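Local coordinates for PbSGBP-B lipoprotein (PDB 6D2Y), which probably binds polysaccharides at the bacterial surface as a lipoprotein encoded in a polysaccharide utilization locus, and carries a bound magnesium ion, at residues M222-D227 with P297-V302; E235-S240 with F280-G285. All blocks are in the same frame, centred on the assembly; numbering follows the deposited sequence.

Contact 1: M222-D227 with P297-V302; sequences MLFDFD and PRLCDV. With MG (magnesium ion), chain B.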
loop_
_atom_site.group_PDB
_atom_site.type_symbol
_atom_site.label_atom_id
_atom_site.label_comp_id
_atom_site.label_asym_id
_atom_site.label_seq_id
_atom_site.Cartn_x
_atom_site.Cartn_y
_atom_site.Cartn_z
HETATM N N MSE A 222 7.697 14.727 2.106
HETATM C CA MSE A 222 8.074 14.720 3.511
HETATM C C MSE A 222 7.435 15.867 4.332
HETATM O O MSE A 222 7.596 17.040 4.001
HETATM C CB MSE A 222 9.608 14.760 3.611
HETATM C CG MSE A 222 10.055 14.457 5.001
HETATM SE SE MSE A 222 9.893 12.551 5.344
HETATM C CE MSE A 222 8.624 12.747 6.747
ATOM N N LEU A 223 6.688 15.525 5.385
ATOM C CA LEU A 223 6.051 16.521 6.244
ATOM C C LEU A 223 6.660 16.592 7.637
ATOM O O LEU A 223 6.973 17.688 8.120
ATOM C CB LEU A 223 4.542 16.258 6.361
ATOM C CG LEU A 223 3.775 16.055 5.051
ATOM C CD1 LEU A 223 2.679 15.021 5.223
ATOM C CD2 LEU A 223 3.199 17.371 4.566
ATOM N N PHE A 224 6.831 15.451 8.307
ATOM C CA PHE A 224 7.443 15.406 9.637
ATOM C C PHE A 224 8.415 14.231 9.674
ATOM O O PHE A 224 7.988 13.078 9.770
ATOM C CB PHE A 224 6.402 15.254 10.742
ATOM C CG PHE A 224 5.304 16.275 10.709
ATOM C CD1 PHE A 224 4.163 16.063 9.956
ATOM C CD2 PHE A 224 5.392 17.426 11.472
ATOM C CE1 PHE A 224 3.142 16.995 9.940
ATOM C CE2 PHE A 224 4.377 18.360 11.463
ATOM C CZ PHE A 224 3.250 18.145 10.697
ATOM N N ASP A 225 9.711 14.517 9.599
ATOM C CA ASP A 225 10.726 13.558 10.016
ATOM C C ASP A 225 11.345 13.945 11.351
ATOM O O ASP A 225 12.175 13.200 11.881
ATOM C CB ASP A 225 11.811 13.408 8.939
ATOM C CG ASP A 225 12.753 14.597 8.872
ATOM O OD1 ASP A 225 12.386 15.695 9.341
ATOM O OD2 ASP A 225 13.863 14.436 8.324
ATOM N N PHE A 226 10.952 15.101 11.892
ATOM C CA PHE A 226 11.336 15.590 13.215
ATOM C C PHE A 226 12.832 15.840 13.336
ATOM O O PHE A 226 13.356 15.943 14.448
ATOM C CB PHE A 226 10.852 14.639 14.314
ATOM C CG PHE A 226 9.378 14.367 14.256
ATOM C CD1 PHE A 226 8.472 15.309 14.710
ATOM C CD2 PHE A 226 8.894 13.183 13.724
ATOM C CE1 PHE A 226 7.113 15.072 14.647
ATOM C CE2 PHE A 226 7.533 12.941 13.659
ATOM C CZ PHE A 226 6.644 13.892 14.118
ATOM N N ASP A 227 13.526 15.970 12.206
ATOM C CA ASP A 227 14.967 16.183 12.217
ATOM C C ASP A 227 15.373 17.281 11.241
ATOM O O ASP A 227 16.193 18.142 11.573
ATOM C CB ASP A 227 15.699 14.882 11.878
ATOM C CG ASP A 227 15.415 13.774 12.875
ATOM O OD1 ASP A 227 15.612 13.997 14.088
ATOM O OD2 ASP A 227 14.994 12.678 12.445
ATOM N N PRO A 297 4.320 26.691 8.887
ATOM C CA PRO A 297 3.603 26.841 7.617
ATOM C C PRO A 297 2.485 25.823 7.476
ATOM O O PRO A 297 2.414 24.821 8.193
ATOM C CB PRO A 297 4.694 26.603 6.569
ATOM C CG PRO A 297 5.646 25.670 7.251
ATOM C CD PRO A 297 5.638 26.053 8.709
ATOM N N ARG A 298 1.596 26.099 6.525
ATOM C CA ARG A 298 0.569 25.134 6.163
ATOM C C ARG A 298 1.220 23.898 5.558
ATOM O O ARG A 298 2.185 23.993 4.794
ATOM C CB ARG A 298 -0.420 25.758 5.177
ATOM C CG ARG A 298 -1.396 26.732 5.823
ATOM C CD ARG A 298 -1.858 27.824 4.865
ATOM N NE ARG A 298 -2.557 27.297 3.697
ATOM C CZ ARG A 298 -2.165 27.494 2.442
ATOM N NH1 ARG A 298 -1.082 28.215 2.187
ATOM N NH2 ARG A 298 -2.861 26.976 1.440
ATOM N N LEU A 299 0.695 22.723 5.911
ATOM C CA LEU A 299 1.292 21.485 5.422
ATOM C C LEU A 299 1.170 21.359 3.909
ATOM O O LEU A 299 2.015 20.722 3.270
ATOM C CB LEU A 299 0.650 20.286 6.116
ATOM C CG LEU A 299 0.933 20.201 7.616
ATOM C CD1 LEU A 299 0.227 19.006 8.224
ATOM C CD2 LEU A 299 2.432 20.124 7.868
ATOM N N CYS A 300 0.140 21.967 3.315
ATOM C CA CYS A 300 -0.015 21.922 1.865
ATOM C C CYS A 300 1.037 22.755 1.143
ATOM O O CYS A 300 1.202 22.604 -0.072
ATOM C CB CYS A 300 -1.412 22.395 1.470
ATOM S SG CYS A 300 -1.856 24.015 2.129
ATOM N N ASP A 301 1.739 23.635 1.857
ATOM C CA ASP A 301 2.868 24.359 1.291
ATOM C C ASP A 301 4.194 23.650 1.524
ATOM O O ASP A 301 5.175 23.958 0.841
ATOM C CB ASP A 301 2.942 25.772 1.879
ATOM C CG ASP A 301 1.809 26.658 1.409
ATOM O OD1 ASP A 301 1.350 26.486 0.259
ATOM O OD2 ASP A 301 1.374 27.529 2.192
ATOM N N VAL A 302 4.242 22.713 2.474
ATOM C CA VAL A 302 5.464 21.960 2.729
ATOM C C VAL A 302 5.600 20.802 1.748
ATOM O O VAL A 302 6.700 20.510 1.265
ATOM C CB VAL A 302 5.488 21.481 4.192
ATOM C CG1 VAL A 302 6.659 20.539 4.433
ATOM C CG2 VAL A 302 5.557 22.674 5.132
HETATM MG MG MG B . 13.170 11.051 12.342
HETATM O O HOH W 1 7.883 17.876 1.220
HETATM O O HOH W 2 13.452 10.731 10.372
#
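L299 and V302, on a short, weakly bonded helical turn, pack against L223 and F224 within the beta-sandwich domain that probably holds the glycan-binding function. Strand 222-224 pairs with strand 449-458 through a classic beta bulge, in which L223 and F224 both face I454. At R298 the turn is tied to itself: the guanidinium NH1 makes a salt bridge with D301 OD2 (2.6 Å), while the backbone O of R298 accepts a bond from D301 N. L299 carries the apolar part of the contact. Its CD2 comes in obliquely at the outer end of the F224 ring, 3.5 Å from F224 CZ, and its CD1 lies near CE1 and CZ of the same ring. F224 reaches this position with CG anti to its carbonyl carbon (chi1 -53°), and L424 of strand 423-428 touches both side chains. L223 crosses L299 at about a right angle, its CD2 lying 3.8 Å from the backbone O of L299. C300 SG sits over one face of the R298 guanidinium, offset toward its rim. V302 closes the contact at the other end of the turn. With CG1 anti to the backbone N (chi1 172°), that methyl lies 3.6 Å from M222 O. The same M222 O accepts from water 1 (2.9 Å), which also donates to V302 O and so joins two carbonyls that could not bond directly. Beyond the strand, the chain turns into the magnesium site: D225 O binds the ion at 2.4 Å, D227 OD2 and a water also bind it, and S255, N257 and D452 supply further ligands. An Asx turn shapes this loop, D227 N donating to D225 OD1 over 3.1 Å from above the carboxylate plane.

Contact 2: E235-S240 with F280-G285; sequences EVLGNS and FEYWAG
A single beta bridge, S240 with Y282, fastens the loop between strands 222-224 and 246-248 onto strand 279-282, an outermost strand of its four-stranded sheet. S240 N donates to E281 O (3.0 Å), in the carbonyl plane. W283 N lies 2.5 Å from S240 O, too close for an ordinary bond of this kind, so the geometry of this link is doubtful although its direction suits one. The side chain adds a further link. With OG anti to the backbone N (chi1 -177°), S240 directs its hydroxyl to W283 O. That bond is short, at 2.5 Å between S240 OG and W283 O. S240 CB comes obliquely against Y282 CD1 at 3.5 Å. The Y282 ring also meets G238 O at its edge, 3.6 Å from CD1, and takes the methyls of L237 near its hydroxyl end, L237 CD2 standing 3.9 Å from Y282 CE1. The hydroxyl itself is hydrogen-bonded to P297 O. At the other end of the contact, water 3 accepts from E281 N and lies 2.8 Å from N239 OD1, to which it may donate; N239 OD1 also accepts from R245 N. The E281 carboxylate is held by H243, S279 and W242. Bonds from S240 N to E281 O and from S240 OG to W283 O, with the S240 O link less certain, probably fix both the path of the loop and the rotation of the buried hydroxyl.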
loop_
_atom_site.group_PDB
_atom_site.type_symbol
_atom_site.label_atom_id
_atom_site.label_comp_id
_atom_site.label_asym_id
_atom_site.label_seq_id
_atom_site.Cartn_x
_atom_site.Cartn_y
_atom_site.Cartn_z
ATOM N N GLU A 235 12.096 25.545 9.562
ATOM C CA GLU A 235 11.753 25.050 10.885
ATOM C C GLU A 235 11.630 23.533 10.853
ATOM O O GLU A 235 11.158 22.959 9.868
ATOM C CB GLU A 235 10.438 25.657 11.391
ATOM C CG GLU A 235 10.525 27.124 11.780
ATOM C CD GLU A 235 9.169 27.706 12.137
ATOM O OE1 GLU A 235 8.268 27.682 11.273
ATOM O OE2 GLU A 235 9.005 28.182 13.281
ATOM N N VAL A 236 12.064 22.892 11.934
ATOM C CA VAL A 236 11.838 21.467 12.133
ATOM C C VAL A 236 10.467 21.337 12.786
ATOM O O VAL A 236 10.299 21.620 13.974
ATOM C CB VAL A 236 12.941 20.824 12.974
ATOM C CG1 VAL A 236 12.788 19.309 12.971
ATOM C CG2 VAL A 236 14.306 21.221 12.441
ATOM N N LEU A 237 9.479 20.919 12.000
ATOM C CA LEU A 237 8.108 20.863 12.486
ATOM C C LEU A 237 7.954 19.799 13.565
ATOM O O LEU A 237 8.561 18.724 13.499
ATOM C CB LEU A 237 7.148 20.580 11.333
ATOM C CG LEU A 237 7.253 21.502 10.120
ATOM C CD1 LEU A 237 6.213 21.119 9.077
ATOM C CD2 LEU A 237 7.090 22.956 10.539
ATOM N N GLY A 238 7.131 20.108 14.559
ATOM C CA GLY A 238 6.830 19.181 15.629
ATOM C C GLY A 238 5.491 19.488 16.261
ATOM O O GLY A 238 4.460 19.465 15.584
ATOM N N ASN A 239 5.492 19.781 17.556
ATOM C CA ASN A 239 4.265 20.171 18.233
ATOM C C ASN A 239 3.832 21.561 17.784
ATOM O O ASN A 239 4.653 22.472 17.650
ATOM C CB ASN A 239 4.461 20.147 19.747
ATOM C CG ASN A 239 4.593 18.742 20.296
ATOM O OD1 ASN A 239 3.772 17.870 20.010
ATOM N ND2 ASN A 239 5.633 18.514 21.092
ATOM N N SER A 240 2.532 21.716 17.540
ATOM C CA SER A 240 1.958 23.017 17.220
ATOM C C SER A 240 0.477 23.020 17.566
ATOM O O SER A 240 -0.379 23.024 16.676
ATOM C CB SER A 240 2.168 23.362 15.746
ATOM O OG SER A 240 1.674 24.659 15.456
ATOM N N PHE A 280 -1.696 14.045 18.995
ATOM C CA PHE A 280 -0.663 14.879 18.396
ATOM C C PHE A 280 -1.344 15.924 17.524
ATOM O O PHE A 280 -2.224 15.589 16.724
ATOM C CB PHE A 280 0.320 14.053 17.565
ATOM C CG PHE A 280 1.222 14.886 16.698
ATOM C CD1 PHE A 280 0.974 15.015 15.341
ATOM C CD2 PHE A 280 2.312 15.546 17.241
ATOM C CE1 PHE A 280 1.798 15.787 14.538
ATOM C CE2 PHE A 280 3.143 16.320 16.444
ATOM C CZ PHE A 280 2.885 16.440 15.091
ATOM N N GLU A 281 -0.949 17.184 17.686
ATOM C CA GLU A 281 -1.608 18.292 17.008
ATOM C C GLU A 281 -0.566 19.203 16.378
ATOM O O GLU A 281 0.273 19.771 17.084
ATOM C CB GLU A 281 -2.493 19.079 17.982
ATOM C CG GLU A 281 -3.483 18.223 18.766
ATOM C CD GLU A 281 -3.760 18.758 20.163
ATOM O OE1 GLU A 281 -3.175 19.798 20.535
ATOM O OE2 GLU A 281 -4.570 18.139 20.887
ATOM N N TYR A 282 -0.620 19.340 15.055
ATOM C CA TYR A 282 0.123 20.373 14.340
ATOM C C TYR A 282 -0.882 21.323 13.703
ATOM O O TYR A 282 -1.543 20.970 12.721
ATOM C CB TYR A 282 1.055 19.793 13.278
ATOM C CG TYR A 282 1.765 20.880 12.496
ATOM C CD1 TYR A 282 2.938 21.451 12.971
ATOM C CD2 TYR A 282 1.245 21.361 11.299
ATOM C CE1 TYR A 282 3.581 22.455 12.273
ATOM C CE2 TYR A 282 1.880 22.368 10.595
ATOM C CZ TYR A 282 3.049 22.910 11.087
ATOM O OH TYR A 282 3.689 23.908 10.389
ATOM N N TRP A 283 -0.986 22.526 14.251
ATOM C CA TRP A 283 -1.867 23.559 13.723
ATOM C C TRP A 283 -1.009 24.632 13.066
ATOM O O TRP A 283 -0.078 25.153 13.688
ATOM C CB TRP A 283 -2.743 24.148 14.830
ATOM C CG TRP A 283 -3.505 23.104 15.605
ATOM C CD1 TRP A 283 -3.818 21.839 15.190
ATOM C CD2 TRP A 283 -4.050 23.238 16.924
ATOM N NE1 TRP A 283 -4.520 21.180 16.170
ATOM C CE2 TRP A 283 -4.677 22.015 17.243
ATOM C CE3 TRP A 283 -4.069 24.271 17.865
ATOM C CZ2 TRP A 283 -5.314 21.801 18.465
ATOM C CZ3 TRP A 283 -4.701 24.056 19.075
ATOM C CH2 TRP A 283 -5.315 22.830 19.365
ATOM N N ALA A 284 -1.308 24.937 11.805
ATOM C CA ALA A 284 -0.544 25.941 11.077
ATOM C C ALA A 284 -0.756 27.322 11.686
ATOM O O ALA A 284 -1.841 27.644 12.180
ATOM C CB ALA A 284 -0.948 25.951 9.603
ATOM N N GLY A 285 0.289 28.135 11.649
ATOM C CA GLY A 285 0.268 29.469 12.213
ATOM C C GLY A 285 1.012 29.533 13.536
ATOM O O GLY A 285 1.373 28.520 14.138
HETATM O O HOH W 3 1.049 17.508 19.737
#

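Overall arrangement
The two contacts lie with centres about 9 Å apart in the magnesium-bearing beta-sandwich domain. Along the chain the order is 222-227, 235-240, 280-285, 297-302, so the segments of contact 2 fall between those of contact 1. Strand 222-224 belongs to the sheet containing strand 449-458, whereas strand 279-282 borders the sheet containing strand 423-428; the contacts therefore bring parts of both sheets together. They share a core, where F224 CE2 packs on L237 CB (3.6 Å) and the F224 ring meets Y282 edge-to-face. V236 CG1 lies against the backbone at F226 and D227, placing the 235-240 loop beside the metal-binding turn.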